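Carbohydrate kinase, pfkB family (Enterococcus faecalis, PDB 3KTN) is a putative 2-keto-3-deoxygluconate kinase of the PfkB (ribokinase-like) family, a magnesium-binding enzyme that probably phosphorylates its sugar-acid substrate. Local coordinates at residues L13-P18 with E27-N32; V38-N43 with Y282-L287; F182-Y187 with E206-I211; Q232-W237 with Y257-Y262. One frame throughout, in Å; residues are numbered along the deposited sequence.

In the fold
Four contacts sample the small lid sheet and the large ribokinase-like domain. Interaction 1 is the lid hairpin; the strand 28-34 that it uses is followed in the chain by helix 36-46, which carries interaction 2, although the nearest atoms of the two contacts stay about 8 Å apart. The bound magnesium ion lies about 6 Å from the side chain of Arg14 in interaction 1 and about 9 Å from that of Asn43 in interaction 2. Interactions 3 and 4 lie away from the metal site, their centres about 18 Å apart, and touch where Phe210 packs on Gln232. Interaction 4 also reaches interaction 2, with Trp237 CZ3 3.5 Å from Ile286 O.

Interaction 1. Residues L13-P18 with E27-N32; sequences LRFTPP and EQLRMN
The side chain of Met31, a selenomethionine, lies alongside the Phe15 ring, both pointing the same way from the sheet. CG comes within 3.5 Å of Phe15 CE1, and SE lies beside the CE1-CZ side of the ring, 4.7 Å from its centroid, in an oblique Met-aromatic contact. With CG anti to the Met31 backbone N (chi1 172°), the chain reaches on to Leu13, whose CG is 3.9 Å from SE; the selenium thus fills the hollow between Leu13 and Phe15. Leu29 occupies the next hollow along: CD1 meets Phe15 CB, while CD2 lies 3.9 Å from Pro17 CG. Strands 12-16 and 28-34 form an antiparallel hairpin in the small sheet, the lid of PfkB kinases. Arg14-Asn32 and Thr16-Arg30 are hydrogen-bonded pairs, with the non-hydrogen-bonded pair Phe15-Met31 between them. Strand 28-34 is outermost within the chain, but at Leu29 the sheet continues into a second subunit, whose Phe15 stacks on Phe15. On the face bearing Arg14, Thr16 and Arg30, Arg14 NE donates to Thr16 OG1 at 2.7 Å, in the guanidinium plane, and its other nitrogens form salt bridges with Asp316 and the magnesium-site residue Asp274. Pro18 CB nestles 3.6 Å from Arg30 NH1, which is paired with Glu19 of a fourth subunit.

Interaction 2. Residues V38-N43 with Y282-L287; sequences VNLLAN and YAAGIL
Helix segments 38-43 and 282-287 run in broadly the same direction, their axes 8.9 Å apart at closest approach and crossing at -45°. The backbones come nearest at Leu40 and Ala284, whose CA atoms are 5.6 Å apart, and no hydrogen bond links the two segments. The close approach is consistent with a small residue at Ala284, whose methyl points toward the other helix and takes up little room, leaving Leu40 able to reach the backbone behind it. Leu40 has CG anti to its own N (chi1 -179°), a torsion that carries the two methyl groups across the gap. CD1 lies over the main chain of the partner helix, 3.7 Å from Ala284 N, and also touches the methyl groups of Ala283 and Ala284. The other branch of Leu40, CD2, meets Leu287 CD1 at 4.1 Å, the two leucines crossing at about a right angle. One turn after Leu40, Asn43 presses on Ala284 from another side, with its CB 3.7 Å from Ala284 CB. All the touching residues are buried, so the seam belongs to the interior of the large domain. Beyond it, Leu287 packs on Ile196 and Phe198 of strand 196-198, while Tyr282 and Ile286 turn to strand 237-245 and helix 296-310. Asn39 of helix 36-46 hydrogen-bonds Asp280 of helix 278-291 and touches Asp316 and Ile317 of a nearby loop.

Interaction 3. Residues F182-Y187 with E206-I211; sequences FMRQQY and ELLGFI
Arg184 leans from helix 177-190 across the backbone of Leu207 and Leu208, and its whole length is used in the contact. CB begins 3.6 Å from Leu207 O, and CG passes the same carbonyl oxygen a little farther off. The bend at chi2 (103°) lays CD on the loop, and a second at chi3 (89°) directs NE. Arg184 CD lies 3.1 Å from Leu207 O and also touches Leu208 CA, with Leu208 CD2 near it as well. NE, still beside Leu207 O, donates a weak hydrogen bond of 3.0 Å to it; the oxygen lies at the edge of the guanidinium, in its plane, but the angle at hydrogen is only 124°. Past NE the flat group lies against the next peptide: CZ is 3.7 Å from Leu208 O, which sits over one face and toward its rim. At the tip Arg184 NH2 is 3.8 Å from Gly209 CA, where the loop has positive phi and no side chain stands in the way. Arg184 NH1 has a long, weak ion pair with Glu188. Beside this polar strip is an apolar one. Leu207 sets CD2 over the face of the Tyr187 ring, 4.2 Å from the centroid, in a CH-pi contact, and sends CD1 to Met183 CB. Tyr187 OH is hydrogen-bonded to Asn169 N and the ring meets Phe166 edge-to-face, which should hold the ring in place under Leu207. This is a helix-to-loop contact of the large α/β domain in the ribokinase-like fold: the outer helix 177-190 packs against the turn that follows helix 201-206, away from the metal site.

Interaction 4. Residues Q232-W237 with Y257-Y262; sequences QYNLEW and YTQNEY
A single side-chain amide nitrogen, Gln259 NE2, spends both of its hydrogens on the turn that ends helix 218-233. One goes to Asn234 OD1 at 3.0 Å, nearly straight at 167°, and the other to Leu235 O, also at 3.0 Å. Both acceptors lie close to the plane of the Gln259 amide, although each is approached from outside its own carbonyl plane, and the Asn234 and Gln259 amides stand 87° apart. The two bonds fix the rotation of the Gln259 amide. Gln259 gets there on a chain extended beyond CG (chi2 179°). Asn234, with positive phi, is the C-prime residue of a Schellman motif, so the amide grips the very turn where the helix stops. A water bridges the two backbones, donating to Leu235 O and Glu236 O and accepting from Gln259 N at 2.7 Å. Farther along, Thr258 CG2 lies beside Trp237 CD1, 3.9 Å away, and Trp237 CA makes a CA-H...O contact with Tyr257 O. The contact joins the end of helix 218-233 and the start of strand 237-245 to the turn between strands 250-257 and 262-269, on the antiparallel side of the large sheet; Gln227 of helix 218-233 bonds Thr258 O, and Leu296 of helix 296-310 packs on Trp237 and Thr258.

Interaction 1. Residues L13-P18 with E27-N32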
# COMPACT_ATOMS: atom_id res chain seq x y z
N LEU A 13 -20.05 3.09 -7.80
CA LEU A 13 -18.76 2.69 -7.25
C LEU A 13 -17.72 3.14 -8.26
O LEU A 13 -17.88 2.89 -9.45
CB LEU A 13 -18.66 1.17 -7.14
CG LEU A 13 -19.20 0.36 -5.96
CD1 LEU A 13 -20.46 0.97 -5.41
CD2 LEU A 13 -19.44 -1.07 -6.43
N ARG A 14 -16.67 3.81 -7.80
CA ARG A 14 -15.59 4.21 -8.69
C ARG A 14 -14.34 3.46 -8.25
O ARG A 14 -13.98 3.48 -7.07
CB ARG A 14 -15.31 5.71 -8.63
CG ARG A 14 -14.04 6.08 -9.42
CD ARG A 14 -13.71 7.57 -9.35
NE ARG A 14 -12.29 7.80 -9.64
CZ ARG A 14 -11.75 9.00 -9.83
NH1 ARG A 14 -12.50 10.09 -9.78
NH2 ARG A 14 -10.45 9.11 -10.08
N PHE A 15 -13.68 2.80 -9.20
CA PHE A 15 -12.47 2.05 -8.91
C PHE A 15 -11.31 2.77 -9.59
O PHE A 15 -11.35 3.02 -10.79
CB PHE A 15 -12.58 0.63 -9.45
CG PHE A 15 -13.65 -0.19 -8.77
CD1 PHE A 15 -13.49 -0.61 -7.46
CD2 PHE A 15 -14.81 -0.54 -9.46
CE1 PHE A 15 -14.47 -1.38 -6.83
CE2 PHE A 15 -15.79 -1.31 -8.84
CZ PHE A 15 -15.62 -1.73 -7.52
N THR A 16 -10.28 3.09 -8.83
CA THR A 16 -9.15 3.81 -9.39
C THR A 16 -7.83 3.22 -8.94
O THR A 16 -7.61 3.01 -7.74
CB THR A 16 -9.16 5.29 -8.94
OG1 THR A 16 -10.46 5.83 -9.13
CG2 THR A 16 -8.12 6.12 -9.74
N PRO A 17 -6.93 2.92 -9.89
CA PRO A 17 -5.63 2.37 -9.51
C PRO A 17 -4.87 3.55 -8.89
O PRO A 17 -5.15 4.71 -9.20
CB PRO A 17 -5.02 1.93 -10.84
CG PRO A 17 -6.21 1.74 -11.75
CD PRO A 17 -7.13 2.87 -11.36
N PRO A 18 -3.90 3.29 -8.01
CA PRO A 18 -3.19 4.44 -7.45
C PRO A 18 -2.28 5.19 -8.44
O PRO A 18 -1.99 4.69 -9.54
CB PRO A 18 -2.41 3.84 -6.27
CG PRO A 18 -2.23 2.40 -6.66
CD PRO A 18 -3.53 2.03 -7.33
N GLU A 27 -2.97 -4.67 -9.67
CA GLU A 27 -4.22 -5.25 -9.20
C GLU A 27 -4.81 -4.34 -8.11
O GLU A 27 -5.95 -4.54 -7.69
CB GLU A 27 -3.98 -6.65 -8.62
CG GLU A 27 -3.31 -6.70 -7.22
CD GLU A 27 -1.82 -6.32 -7.20
OE1 GLU A 27 -1.28 -5.94 -8.27
OE2 GLU A 27 -1.19 -6.42 -6.11
N GLN A 28 -4.02 -3.37 -7.68
CA GLN A 28 -4.41 -2.44 -6.62
C GLN A 28 -5.44 -1.40 -7.06
O GLN A 28 -5.38 -0.87 -8.17
CB GLN A 28 -3.19 -1.69 -6.08
CG GLN A 28 -2.03 -2.54 -5.61
CD GLN A 28 -0.87 -1.69 -5.13
OE1 GLN A 28 -0.98 -1.00 -4.11
NE2 GLN A 28 0.24 -1.72 -5.87
N LEU A 29 -6.36 -1.08 -6.15
CA LEU A 29 -7.40 -0.09 -6.43
C LEU A 29 -7.86 0.58 -5.15
O LEU A 29 -7.67 0.05 -4.06
CB LEU A 29 -8.64 -0.74 -7.05
CG LEU A 29 -8.61 -1.50 -8.39
CD1 LEU A 29 -9.92 -2.29 -8.49
CD2 LEU A 29 -8.47 -0.54 -9.57
N ARG A 30 -8.43 1.76 -5.31
CA ARG A 30 -9.05 2.47 -4.21
C ARG A 30 -10.47 2.60 -4.76
O ARG A 30 -10.66 2.97 -5.92
CB ARG A 30 -8.48 3.88 -3.99
CG ARG A 30 -7.18 3.93 -3.19
CD ARG A 30 -6.88 5.38 -2.69
NE ARG A 30 -6.51 6.30 -3.76
CZ ARG A 30 -5.28 6.43 -4.27
NH1 ARG A 30 -4.28 5.68 -3.81
NH2 ARG A 30 -5.05 7.31 -5.23
N MSE A 31 -11.47 2.24 -3.96
CA MSE A 31 -12.86 2.34 -4.39
C MSE A 31 -13.55 3.45 -3.61
O MSE A 31 -13.25 3.68 -2.45
CB MSE A 31 -13.59 1.03 -4.13
CG MSE A 31 -15.10 1.10 -4.37
SE MSE A 31 -16.07 -0.46 -3.71
CE MSE A 31 -16.45 0.14 -1.92
N ASN A 32 -14.47 4.15 -4.26
CA ASN A 32 -15.21 5.19 -3.58
C ASN A 32 -16.65 5.21 -4.07
O ASN A 32 -16.94 4.71 -5.16
CB ASN A 32 -14.57 6.57 -3.79
CG ASN A 32 -13.16 6.64 -3.21
OD1 ASN A 32 -12.18 6.35 -3.90
ND2 ASN A 32 -13.06 6.99 -1.94
O HOH W 1 -11.98 5.57 -6.58

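Interaction 2. Residues V38-N43 with Y282-L287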
# COMPACT_ATOMS: atom_id res chain seq x y z
N VAL A 38 -24.21 12.50 -5.18
CA VAL A 38 -23.31 12.34 -4.04
C VAL A 38 -22.30 13.49 -4.02
O VAL A 38 -22.11 14.13 -2.99
CB VAL A 38 -22.55 10.99 -4.12
CG1 VAL A 38 -21.65 10.81 -2.90
CG2 VAL A 38 -23.56 9.85 -4.21
N ASN A 39 -21.70 13.77 -5.17
CA ASN A 39 -20.70 14.84 -5.27
C ASN A 39 -21.31 16.18 -4.89
O ASN A 39 -20.71 16.96 -4.14
CB ASN A 39 -20.14 14.95 -6.70
CG ASN A 39 -19.60 13.63 -7.22
OD1 ASN A 39 -19.31 12.71 -6.45
ND2 ASN A 39 -19.46 13.53 -8.54
N LEU A 40 -22.49 16.44 -5.42
CA LEU A 40 -23.19 17.68 -5.14
C LEU A 40 -23.50 17.85 -3.66
O LEU A 40 -23.07 18.83 -3.04
CB LEU A 40 -24.50 17.75 -5.94
CG LEU A 40 -25.30 19.04 -5.75
CD1 LEU A 40 -24.46 20.22 -6.24
CD2 LEU A 40 -26.62 18.97 -6.52
N LEU A 41 -24.24 16.91 -3.10
CA LEU A 41 -24.62 16.98 -1.69
C LEU A 41 -23.42 16.96 -0.74
O LEU A 41 -23.44 17.63 0.30
CB LEU A 41 -25.58 15.84 -1.35
CG LEU A 41 -26.90 15.81 -2.14
CD1 LEU A 41 -27.80 14.74 -1.55
CD2 LEU A 41 -27.58 17.18 -2.10
N ALA A 42 -22.39 16.20 -1.10
CA ALA A 42 -21.19 16.11 -0.26
C ALA A 42 -20.54 17.48 -0.13
O ALA A 42 -20.19 17.91 0.97
CB ALA A 42 -20.19 15.12 -0.87
N ASN A 43 -20.39 18.18 -1.25
CA ASN A 43 -19.78 19.50 -1.23
C ASN A 43 -20.66 20.49 -0.46
O ASN A 43 -20.16 21.27 0.35
CB ASN A 43 -19.56 20.02 -2.66
CG ASN A 43 -18.51 21.11 -2.71
OD1 ASN A 43 -18.09 21.64 -1.68
ND2 ASN A 43 -18.07 21.44 -3.92
N TYR A 282 -18.75 22.95 -9.32
CA TYR A 282 -19.17 24.26 -9.81
C TYR A 282 -20.63 24.47 -9.42
O TYR A 282 -21.00 25.52 -8.87
CB TYR A 282 -19.04 24.34 -11.34
CG TYR A 282 -19.44 25.70 -11.89
CD1 TYR A 282 -18.63 26.81 -11.70
CD2 TYR A 282 -20.65 25.87 -12.57
CE1 TYR A 282 -18.99 28.07 -12.17
CE2 TYR A 282 -21.03 27.13 -13.06
CZ TYR A 282 -20.20 28.23 -12.85
OH TYR A 282 -20.55 29.47 -13.30
N ALA A 283 -21.46 23.47 -9.69
CA ALA A 283 -22.88 23.53 -9.36
C ALA A 283 -23.08 23.75 -7.87
O ALA A 283 -23.94 24.54 -7.46
CB ALA A 283 -23.58 22.27 -9.81
N ALA A 284 -22.29 23.06 -7.05
CA ALA A 284 -22.41 23.21 -5.60
C ALA A 284 -22.11 24.64 -5.20
O ALA A 284 -22.74 25.18 -4.29
CB ALA A 284 -21.45 22.26 -4.89
N GLY A 285 -21.14 25.25 -5.87
CA GLY A 285 -20.78 26.62 -5.58
C GLY A 285 -21.90 27.57 -5.97
O GLY A 285 -22.17 28.55 -5.26
N ILE A 286 -22.54 27.30 -7.11
CA ILE A 286 -23.64 28.13 -7.59
C ILE A 286 -24.81 28.02 -6.62
O ILE A 286 -25.36 29.03 -6.19
CB ILE A 286 -24.12 27.68 -9.00
CG1 ILE A 286 -23.03 27.94 -10.04
CG2 ILE A 286 -25.41 28.40 -9.36
CD1 ILE A 286 -22.51 29.38 -10.07
N LEU A 287 -25.19 26.79 -6.28
CA LEU A 287 -26.28 26.58 -5.34
C LEU A 287 -26.00 27.22 -3.99
O LEU A 287 -26.90 27.77 -3.36
CB LEU A 287 -26.56 25.08 -5.16
CG LEU A 287 -27.14 24.40 -6.41
CD1 LEU A 287 -27.55 22.97 -6.10
CD2 LEU A 287 -28.34 25.20 -6.88

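Interaction 3. Residues F182-Y187 with E206-I211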
# COMPACT_ATOMS: atom_id res chain seq x y z
N PHE A 182 -34.34 11.26 -28.33
CA PHE A 182 -35.16 10.69 -27.27
C PHE A 182 -34.95 11.48 -25.98
O PHE A 182 -35.91 11.83 -25.29
CB PHE A 182 -34.80 9.23 -27.02
CG PHE A 182 -35.68 8.56 -26.01
CD1 PHE A 182 -37.01 8.25 -26.31
CD2 PHE A 182 -35.20 8.26 -24.74
CE1 PHE A 182 -37.84 7.66 -25.36
CE2 PHE A 182 -36.02 7.67 -23.78
CZ PHE A 182 -37.34 7.37 -24.09
N MSE A 183 -33.69 11.77 -25.67
CA MSE A 183 -33.38 12.51 -24.46
C MSE A 183 -33.91 13.93 -24.54
O MSE A 183 -34.27 14.52 -23.52
CB MSE A 183 -31.87 12.52 -24.21
CG MSE A 183 -31.35 11.16 -23.78
SE MSE A 183 -32.53 10.32 -22.48
CE MSE A 183 -32.40 11.64 -21.07
N ARG A 184 -33.96 14.47 -25.75
CA ARG A 184 -34.49 15.81 -25.97
C ARG A 184 -35.90 15.86 -25.39
O ARG A 184 -36.23 16.74 -24.59
CB ARG A 184 -34.55 16.11 -27.47
CG ARG A 184 -35.51 17.23 -27.84
CD ARG A 184 -34.78 18.52 -28.14
NE ARG A 184 -34.40 18.62 -29.55
CZ ARG A 184 -35.22 19.01 -30.52
NH1 ARG A 184 -36.47 19.36 -30.24
NH2 ARG A 184 -34.78 19.07 -31.77
N GLN A 185 -36.71 14.89 -25.79
CA GLN A 185 -38.09 14.78 -25.35
C GLN A 185 -38.22 14.72 -23.83
O GLN A 185 -39.08 15.38 -23.25
CB GLN A 185 -38.74 13.54 -25.95
CG GLN A 185 -38.78 13.53 -27.47
CD GLN A 185 -39.20 12.19 -28.03
OE1 GLN A 185 -40.26 11.67 -27.67
NE2 GLN A 185 -38.38 11.63 -28.91
N GLN A 186 -37.37 13.92 -23.19
CA GLN A 186 -37.43 13.77 -21.75
C GLN A 186 -37.04 15.05 -21.03
O GLN A 186 -37.63 15.40 -20.02
CB GLN A 186 -36.54 12.61 -21.31
CG GLN A 186 -36.69 11.39 -22.21
CD GLN A 186 -38.15 11.02 -22.46
OE1 GLN A 186 -38.47 10.42 -23.49
NE2 GLN A 186 -39.02 11.37 -21.53
N TYR A 187 -36.04 15.75 -21.55
CA TYR A 187 -35.61 17.00 -20.95
C TYR A 187 -36.71 18.06 -21.10
O TYR A 187 -36.98 18.84 -20.18
CB TYR A 187 -34.31 17.48 -21.59
CG TYR A 187 -33.06 16.82 -21.05
CD1 TYR A 187 -32.99 15.43 -20.88
CD2 TYR A 187 -31.94 17.57 -20.70
CE1 TYR A 187 -31.83 14.82 -20.38
CE2 TYR A 187 -30.78 16.97 -20.20
CZ TYR A 187 -30.73 15.59 -20.05
OH TYR A 187 -29.59 15.00 -19.56
N GLU A 206 -27.00 21.46 -29.65
CA GLU A 206 -26.88 20.05 -30.04
C GLU A 206 -27.92 19.09 -29.49
O GLU A 206 -28.23 18.09 -30.13
CB GLU A 206 -25.49 19.53 -29.68
CG GLU A 206 -24.39 20.06 -30.56
CD GLU A 206 -23.04 19.51 -30.17
OE1 GLU A 206 -22.93 18.27 -30.03
OE2 GLU A 206 -22.09 20.31 -30.02
N LEU A 207 -28.44 19.36 -28.29
CA LEU A 207 -29.43 18.46 -27.72
C LEU A 207 -30.85 18.96 -27.86
O LEU A 207 -31.73 18.23 -28.32
CB LEU A 207 -29.13 18.20 -26.24
CG LEU A 207 -30.17 17.33 -25.53
CD1 LEU A 207 -30.23 15.96 -26.20
CD2 LEU A 207 -29.82 17.20 -24.06
N LEU A 208 -31.08 20.21 -27.47
CA LEU A 208 -32.41 20.80 -27.53
C LEU A 208 -32.72 21.40 -28.90
O LEU A 208 -33.75 22.04 -29.08
CB LEU A 208 -32.55 21.86 -26.44
CG LEU A 208 -32.37 21.34 -25.01
CD1 LEU A 208 -32.59 22.47 -24.03
CD2 LEU A 208 -33.34 20.21 -24.73
N GLY A 209 -31.82 21.17 -29.86
CA GLY A 209 -32.02 21.67 -31.21
C GLY A 209 -32.21 23.16 -31.40
O GLY A 209 -32.64 23.59 -32.47
N PHE A 210 -31.89 23.96 -30.39
CA PHE A 210 -32.03 25.41 -30.52
C PHE A 210 -31.18 25.93 -31.67
O PHE A 210 -30.15 25.34 -32.02
CB PHE A 210 -31.62 26.11 -29.23
CG PHE A 210 -32.73 26.24 -28.22
CD1 PHE A 210 -33.26 27.49 -27.92
CD2 PHE A 210 -33.23 25.12 -27.58
CE1 PHE A 210 -34.29 27.61 -26.99
CE2 PHE A 210 -34.26 25.24 -26.64
CZ PHE A 210 -34.79 26.49 -26.35
N ILE A 211 -31.61 27.04 -32.26
CA ILE A 211 -30.90 27.66 -33.38
C ILE A 211 -30.53 29.09 -33.00
O ILE A 211 -31.38 29.88 -32.57
CB ILE A 211 -31.76 27.69 -34.66
CG1 ILE A 211 -32.15 26.26 -35.07
CG2 ILE A 211 -30.99 28.36 -35.79
CD1 ILE A 211 -30.98 25.39 -35.48

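Interaction 4. Residues Q232-W237 with Y257-Y262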
# COMPACT_ATOMS: atom_id res chain seq x y z
N GLN A 232 -38.48 30.70 -22.08
CA GLN A 232 -39.40 29.68 -22.56
C GLN A 232 -39.85 28.75 -21.44
O GLN A 232 -41.00 28.29 -21.44
CB GLN A 232 -38.74 28.85 -23.65
CG GLN A 232 -39.64 27.76 -24.17
CD GLN A 232 -38.93 26.83 -25.10
OE1 GLN A 232 -38.05 27.25 -25.85
NE2 GLN A 232 -39.30 25.56 -25.08
N TYR A 233 -38.96 28.45 -20.50
CA TYR A 233 -39.31 27.57 -19.39
C TYR A 233 -39.38 28.38 -18.11
O TYR A 233 -39.59 27.84 -17.03
CB TYR A 233 -38.26 26.46 -19.27
CG TYR A 233 -38.22 25.53 -20.46
CD1 TYR A 233 -39.19 24.55 -20.64
CD2 TYR A 233 -37.22 25.65 -21.42
CE1 TYR A 233 -39.16 23.70 -21.74
CE2 TYR A 233 -37.18 24.80 -22.53
CZ TYR A 233 -38.15 23.83 -22.68
OH TYR A 233 -38.11 22.98 -23.76
N ASN A 234 -39.21 29.69 -18.26
CA ASN A 234 -39.24 30.63 -17.15
C ASN A 234 -38.25 30.25 -16.05
O ASN A 234 -38.54 30.38 -14.86
CB ASN A 234 -40.66 30.73 -16.58
CG ASN A 234 -40.82 31.88 -15.61
OD1 ASN A 234 -40.27 32.96 -15.82
ND2 ASN A 234 -41.59 31.67 -14.55
N LEU A 235 -37.07 29.80 -16.47
CA LEU A 235 -36.02 29.41 -15.54
C LEU A 235 -35.52 30.64 -14.79
O LEU A 235 -35.55 31.75 -15.31
CB LEU A 235 -34.85 28.77 -16.29
CG LEU A 235 -35.22 27.56 -17.15
CD1 LEU A 235 -33.99 27.08 -17.90
CD2 LEU A 235 -35.78 26.45 -16.26
N GLU A 236 -35.05 30.43 -13.56
CA GLU A 236 -34.54 31.51 -12.73
C GLU A 236 -33.03 31.69 -12.92
O GLU A 236 -32.54 32.82 -13.06
CB GLU A 236 -34.85 31.22 -11.26
CG GLU A 236 -34.40 32.29 -10.30
CD GLU A 236 -34.80 31.97 -8.88
OE1 GLU A 236 -35.43 30.91 -8.68
OE2 GLU A 236 -34.50 32.77 -7.98
N TRP A 237 -32.29 30.58 -12.94
CA TRP A 237 -30.83 30.60 -13.11
C TRP A 237 -30.34 29.52 -14.06
O TRP A 237 -30.82 28.40 -14.04
CB TRP A 237 -30.13 30.39 -11.76
CG TRP A 237 -29.87 31.61 -10.93
CD1 TRP A 237 -30.49 32.82 -11.03
CD2 TRP A 237 -28.98 31.72 -9.81
NE1 TRP A 237 -30.05 33.67 -10.05
CE2 TRP A 237 -29.12 33.02 -9.28
CE3 TRP A 237 -28.08 30.83 -9.19
CZ2 TRP A 237 -28.39 33.47 -8.17
CZ3 TRP A 237 -27.35 31.28 -8.08
CH2 TRP A 237 -27.51 32.58 -7.59
N TYR A 257 -26.42 32.94 -15.86
CA TYR A 257 -27.44 33.75 -16.53
C TYR A 257 -28.79 33.75 -15.82
O TYR A 257 -29.13 32.83 -15.08
CB TYR A 257 -27.72 33.23 -17.95
CG TYR A 257 -26.61 33.35 -18.96
CD1 TYR A 257 -26.54 34.45 -19.81
CD2 TYR A 257 -25.67 32.33 -19.11
CE1 TYR A 257 -25.55 34.53 -20.80
CE2 TYR A 257 -24.69 32.41 -20.09
CZ TYR A 257 -24.63 33.50 -20.93
OH TYR A 257 -23.66 33.56 -21.90
N THR A 258 -29.54 34.82 -16.05
CA THR A 258 -30.89 34.97 -15.55
C THR A 258 -31.58 35.38 -16.84
O THR A 258 -30.92 35.52 -17.87
CB THR A 258 -31.04 36.11 -14.53
OG1 THR A 258 -30.72 37.35 -15.15
CG2 THR A 258 -30.13 35.88 -13.34
N GLN A 259 -32.89 35.57 -16.81
CA GLN A 259 -33.57 35.98 -18.04
C GLN A 259 -33.15 37.39 -18.44
O GLN A 259 -33.22 37.74 -19.62
CB GLN A 259 -35.09 35.88 -17.86
CG GLN A 259 -35.58 34.45 -17.84
CD GLN A 259 -37.08 34.33 -17.65
OE1 GLN A 259 -37.86 34.90 -18.42
NE2 GLN A 259 -37.50 33.58 -16.64
N ASN A 260 -32.68 38.18 -17.48
CA ASN A 260 -32.29 39.56 -17.77
C ASN A 260 -30.85 39.95 -17.42
O ASN A 260 -30.51 41.14 -17.45
CB ASN A 260 -33.25 40.52 -17.07
CG ASN A 260 -34.70 40.22 -17.41
OD1 ASN A 260 -35.09 40.26 -18.58
ND2 ASN A 260 -35.49 39.92 -16.40
N GLU A 261 -30.01 38.98 -17.08
CA GLU A 261 -28.62 39.29 -16.73
C GLU A 261 -27.64 38.22 -17.16
O GLU A 261 -28.02 37.08 -17.47
CB GLU A 261 -28.49 39.51 -15.22
CG GLU A 261 -29.26 40.71 -14.71
CD GLU A 261 -29.21 40.82 -13.20
OE1 GLU A 261 -28.10 41.05 -12.66
OE2 GLU A 261 -30.27 40.68 -12.55
N TYR A 262 -26.36 38.59 -17.18
CA TYR A 262 -25.29 37.69 -17.58
C TYR A 262 -24.02 38.02 -16.81
O TYR A 262 -23.50 39.13 -16.91
CB TYR A 262 -25.04 37.80 -19.08
CG TYR A 262 -23.70 37.25 -19.53
CD1 TYR A 262 -23.26 35.99 -19.12
CD2 TYR A 262 -22.87 37.99 -20.38
CE1 TYR A 262 -22.04 35.49 -19.54
CE2 TYR A 262 -21.65 37.49 -20.80
CZ TYR A 262 -21.24 36.24 -20.38
OH TYR A 262 -20.03 35.74 -20.81
O HOH W 2 -34.42 34.44 -14.87